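Local atomic coordinates of cell wall surface anchor family protein (Streptococcus agalactiae serogroup V, PDB entry 3PF2), a protein that forms the shaft of a type 1 pilus on the group B streptococcal surface as its major, isopeptide-stabilised and calcium-binding backbone pilin. Residues F186-S191 against G198-D203; E193-G198 against E277-P282. All coordinates share one frame; numbering follows the deposited sequence.

Contact 1 of 2, residues F186-S191 against G198-D203; sequences FVKKDS and GGAEFD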
# COMPACT_ATOMS: atom_id res chain seq x y z
N PHE A 186 -9.61 -14.57 -16.26
CA PHE A 186 -10.57 -14.62 -17.34
C PHE A 186 -10.31 -15.82 -18.24
O PHE A 186 -9.18 -16.30 -18.35
CB PHE A 186 -10.43 -13.39 -18.23
CG PHE A 186 -10.60 -12.09 -17.51
CD1 PHE A 186 -11.88 -11.60 -17.28
CD2 PHE A 186 -9.50 -11.38 -17.07
CE1 PHE A 186 -12.07 -10.38 -16.60
CE2 PHE A 186 -9.66 -10.15 -16.38
CZ PHE A 186 -10.95 -9.65 -16.15
N VAL A 187 -11.36 -16.26 -18.92
CA VAL A 187 -11.21 -17.23 -20.01
C VAL A 187 -12.13 -16.84 -21.16
O VAL A 187 -13.32 -16.53 -20.96
CB VAL A 187 -11.42 -18.69 -19.52
CG1 VAL A 187 -12.82 -18.90 -18.93
CG2 VAL A 187 -11.14 -19.67 -20.66
N LYS A 188 -11.55 -16.80 -22.37
CA LYS A 188 -12.28 -16.39 -23.57
C LYS A 188 -12.78 -17.64 -24.29
O LYS A 188 -12.01 -18.55 -24.55
CB LYS A 188 -11.37 -15.59 -24.50
CG LYS A 188 -12.07 -15.00 -25.75
CD LYS A 188 -13.05 -13.88 -25.37
CE LYS A 188 -13.70 -13.24 -26.59
NZ LYS A 188 -14.62 -14.18 -27.32
N LYS A 189 -14.07 -17.66 -24.58
CA LYS A 189 -14.70 -18.83 -25.20
C LYS A 189 -15.65 -18.41 -26.32
O LYS A 189 -15.92 -17.22 -26.51
CB LYS A 189 -15.47 -19.66 -24.15
CG LYS A 189 -14.58 -20.27 -23.05
CD LYS A 189 -15.40 -21.18 -22.15
CE LYS A 189 -14.58 -21.72 -21.00
NZ LYS A 189 -15.35 -22.77 -20.25
N ASP A 190 -16.14 -19.38 -27.08
CA ASP A 190 -17.19 -19.14 -28.07
C ASP A 190 -18.55 -19.04 -27.37
O ASP A 190 -18.63 -19.19 -26.15
CB ASP A 190 -17.19 -20.25 -29.13
CG ASP A 190 -17.49 -21.64 -28.55
OD1 ASP A 190 -17.49 -21.83 -27.32
OD2 ASP A 190 -17.74 -22.56 -29.36
N SER A 191 -19.61 -18.82 -28.14
CA SER A 191 -20.92 -18.48 -27.56
C SER A 191 -21.56 -19.60 -26.73
O SER A 191 -22.33 -19.32 -25.81
CB SER A 191 -21.89 -17.98 -28.63
OG SER A 191 -22.24 -19.02 -29.52
N GLY A 198 -8.02 -18.05 -28.47
CA GLY A 198 -6.88 -17.15 -28.30
C GLY A 198 -6.97 -15.93 -29.19
O GLY A 198 -7.70 -15.93 -30.19
N GLY A 199 -6.23 -14.88 -28.83
CA GLY A 199 -6.08 -13.72 -29.69
C GLY A 199 -7.08 -12.59 -29.54
O GLY A 199 -7.01 -11.61 -30.27
N ALA A 200 -8.05 -12.73 -28.63
CA ALA A 200 -8.94 -11.61 -28.33
C ALA A 200 -8.12 -10.57 -27.61
O ALA A 200 -7.26 -10.92 -26.79
CB ALA A 200 -10.13 -12.06 -27.48
N GLU A 201 -8.33 -9.30 -27.93
CA GLU A 201 -7.64 -8.21 -27.25
C GLU A 201 -8.61 -7.25 -26.58
O GLU A 201 -9.71 -6.99 -27.10
CB GLU A 201 -6.69 -7.47 -28.22
CG GLU A 201 -5.63 -8.40 -28.81
CD GLU A 201 -4.63 -7.72 -29.74
OE1 GLU A 201 -4.75 -6.51 -29.99
OE2 GLU A 201 -3.72 -8.43 -30.20
N PHE A 202 -8.20 -6.73 -25.41
CA PHE A 202 -9.05 -5.87 -24.60
C PHE A 202 -8.30 -4.68 -24.02
O PHE A 202 -7.21 -4.85 -23.44
CB PHE A 202 -9.68 -6.66 -23.41
CG PHE A 202 -10.33 -7.95 -23.81
CD1 PHE A 202 -11.71 -8.02 -24.01
CD2 PHE A 202 -9.57 -9.10 -23.97
CE1 PHE A 202 -12.32 -9.22 -24.38
CE2 PHE A 202 -10.17 -10.30 -24.36
CZ PHE A 202 -11.55 -10.35 -24.55
N ASP A 203 -8.88 -3.49 -24.13
CA ASP A 203 -8.45 -2.34 -23.33
C ASP A 203 -8.98 -2.48 -21.90
O ASP A 203 -10.17 -2.73 -21.69
CB ASP A 203 -9.00 -1.03 -23.88
CG ASP A 203 -8.41 -0.66 -25.23
OD1 ASP A 203 -7.36 -1.22 -25.64
OD2 ASP A 203 -9.02 0.22 -25.88

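Contact 2 of 2, residues E193-G198 against E277-P282; sequences ETQTLG and EGYVIP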
# COMPACT_ATOMS: atom_id res chain seq x y z
N GLU A 193 -19.75 -21.85 -25.16
CA GLU A 193 -18.73 -22.21 -24.15
C GLU A 193 -18.14 -23.61 -24.34
O GLU A 193 -17.78 -24.28 -23.37
CB GLU A 193 -19.28 -22.02 -22.73
CG GLU A 193 -19.60 -20.58 -22.39
CD GLU A 193 -20.32 -20.41 -21.06
OE1 GLU A 193 -19.65 -20.44 -20.01
OE2 GLU A 193 -21.55 -20.24 -21.08
N THR A 194 -18.05 -24.05 -25.59
CA THR A 194 -17.47 -25.36 -25.91
C THR A 194 -15.97 -25.32 -26.18
O THR A 194 -15.29 -26.32 -26.00
CB THR A 194 -18.15 -26.03 -27.12
OG1 THR A 194 -17.93 -25.25 -28.31
CG2 THR A 194 -19.63 -26.19 -26.88
N GLN A 195 -15.46 -24.18 -26.63
CA GLN A 195 -14.03 -24.06 -26.88
C GLN A 195 -13.44 -22.75 -26.38
O GLN A 195 -14.14 -21.74 -26.29
CB GLN A 195 -13.70 -24.23 -28.36
CG GLN A 195 -14.31 -23.18 -29.25
CD GLN A 195 -14.26 -23.57 -30.71
OE1 GLN A 195 -13.19 -23.89 -31.25
NE2 GLN A 195 -15.41 -23.55 -31.37
N THR A 196 -12.16 -22.80 -26.06
CA THR A 196 -11.41 -21.62 -25.66
C THR A 196 -10.84 -20.96 -26.90
O THR A 196 -10.61 -21.62 -27.93
CB THR A 196 -10.29 -21.99 -24.68
OG1 THR A 196 -9.45 -22.98 -25.28
CG2 THR A 196 -10.87 -22.53 -23.37
N LEU A 197 -10.65 -19.64 -26.83
CA LEU A 197 -10.23 -18.88 -28.01
C LEU A 197 -9.08 -17.97 -27.67
O LEU A 197 -9.14 -17.20 -26.70
CB LEU A 197 -11.41 -18.05 -28.55
CG LEU A 197 -12.69 -18.78 -29.00
CD1 LEU A 197 -13.79 -17.77 -29.29
CD2 LEU A 197 -12.42 -19.66 -30.23
N GLY A 198 -8.02 -18.05 -28.47
CA GLY A 198 -6.88 -17.15 -28.30
C GLY A 198 -6.97 -15.93 -29.19
O GLY A 198 -7.70 -15.93 -30.19
N GLU A 277 -9.88 -14.97 -34.37
CA GLU A 277 -10.14 -15.22 -35.79
C GLU A 277 -11.49 -15.88 -36.01
O GLU A 277 -11.81 -16.89 -35.38
CB GLU A 277 -9.05 -16.13 -36.36
CG GLU A 277 -9.15 -16.33 -37.85
CD GLU A 277 -8.29 -15.34 -38.60
OE1 GLU A 277 -7.24 -15.77 -39.14
OE2 GLU A 277 -8.66 -14.15 -38.64
N GLY A 278 -12.29 -15.30 -36.90
CA GLY A 278 -13.59 -15.84 -37.26
C GLY A 278 -14.75 -15.37 -36.40
O GLY A 278 -15.88 -15.83 -36.59
N TYR A 279 -14.48 -14.47 -35.45
CA TYR A 279 -15.50 -13.97 -34.52
C TYR A 279 -15.65 -12.47 -34.64
O TYR A 279 -14.76 -11.80 -35.16
CB TYR A 279 -15.15 -14.34 -33.07
CG TYR A 279 -15.27 -15.82 -32.81
CD1 TYR A 279 -16.40 -16.35 -32.19
CD2 TYR A 279 -14.25 -16.68 -33.21
CE1 TYR A 279 -16.50 -17.73 -31.97
CE2 TYR A 279 -14.35 -18.05 -33.00
CZ TYR A 279 -15.47 -18.56 -32.39
OH TYR A 279 -15.53 -19.91 -32.19
N VAL A 280 -16.76 -11.95 -34.14
CA VAL A 280 -17.05 -10.52 -34.25
C VAL A 280 -16.66 -9.76 -33.00
O VAL A 280 -16.64 -10.30 -31.91
CB VAL A 280 -18.53 -10.25 -34.60
CG1 VAL A 280 -18.89 -10.91 -35.94
CG2 VAL A 280 -19.46 -10.72 -33.49
N ILE A 281 -16.33 -8.49 -33.18
CA ILE A 281 -16.10 -7.59 -32.07
C ILE A 281 -17.46 -7.18 -31.49
O ILE A 281 -18.34 -6.71 -32.22
CB ILE A 281 -15.32 -6.35 -32.55
CG1 ILE A 281 -13.96 -6.77 -33.13
CG2 ILE A 281 -15.16 -5.35 -31.41
CD1 ILE A 281 -13.30 -5.69 -33.92
N PRO A 282 -17.65 -7.36 -30.17
CA PRO A 282 -18.95 -6.97 -29.60
C PRO A 282 -19.09 -5.44 -29.55
O PRO A 282 -18.10 -4.72 -29.70
CB PRO A 282 -18.89 -7.57 -28.19
CG PRO A 282 -17.44 -7.58 -27.85
CD PRO A 282 -16.69 -7.79 -29.14
O HOH W 1 -13.19 -21.38 -33.37
O HOH W 2 -7.59 -15.93 -32.92

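Contact 1 of 2, residues F186-S191 against G198-D203
Lys188 lays its aliphatic chain against Ala200 and Phe202 in the interior of the Cna-B-type, prealbumin-like domain of the pilin, between strand 178-190 and strand 201-206, which belong to different sheets. This lysine is one half of an intramolecular isopeptide bond of the kind found in many Gram-positive pilins: its NZ is covalently linked to CG of Asn316 on strand 312-316. Along 198-203 the loop first passes Gly198, with 7.2 Å between Gly198 CA and Lys188 CA, and then delivers Ala200. The methyl CB of Ala200 lies against CG, CD and CE of Lys188, with CB to CE at 3.9 Å; a bend at chi2 (69°) turns CD and CE so that the straight run from CG to NZ passes alongside the methyl. Phe202 comes next. Its ring, which also meets that of Phe248, offers its edge to the lysine. The linked Lys188 NZ makes a weak hydrogen bond to Lys189 O, 3.4 Å away, while Glu272 of strand 266-274 touches the same lysine, consistent with the acidic residue commonly found beside such bonds. CD of Lys188 lies in the plane of the Phe202 ring, 3.9 Å from CZ.

Contact 2 of 2, residues E193-G198 against E277-P282
Leu197 and Tyr279 meet where two loops come together at one end of the prealbumin-like, Cna-B-type domain, one following strand 178-190 and the other following strand 266-274. The apolar part is a CH-pi contact. The two side chains approach from opposite directions, and methyl CD1 of Leu197 sits over one face of the tyrosine ring, 3.7 Å from its centroid and 15° off the normal, displaced a little toward the CZ rim. The second methyl of Leu197, CD2, lies beside CE2 and OH of Tyr279, each 3.7 Å away, and so the two branches of the leucine span the phenol end of the ring. With CG of Leu197 beside the backbone N (chi1 -59°), the fork is turned toward the tyrosine.

The hydrogen-bonded links between these segments run through water. Gln195 crosses the phenol with its amide almost perpendicular to the ring, 87° between the planes, and its NE2 comes no closer to Tyr279 OH than 3.7 Å, too far for a direct bond. One water spans the gap: it lies in the ring plane, at the edge, 3.0 Å from Tyr279 OH, and gives a weak bond to OE1 of Gln195. Tyr279 also rests on Asp190 and on Asn316, the partner of Lys188 in the isopeptide link, so the ring lies beside the cross-linked end of the domain.

A second water joins the backbones. It donates to Gly198 O at 2.7 Å and accepts from Glu277 N at 2.9 Å.

In the fold
From the N terminus the chain runs up strand 178-190, turns through 193-198 and enters strand 201-206; contact 1 closes this short loop. Contact 2 closes a far longer one, joining the same turn to the loop between strands 266-274 and 286-290. The segments alternate along the chain, so the two contacts cross, and they share Gly198. The centres of contact 1 and contact 2 lie about 7 Å apart. The seam combines hydrogen bonds with some packing: Lys188 O takes a probable hydrogen bond from Leu197 N, Asp190 OD1 accepts from Thr194 N and Gln195 N, and Asp190 CB lies against Tyr279 OH. Together they tie strand 178-190, the turn after it and a loop far along the sequence into one end of the domain.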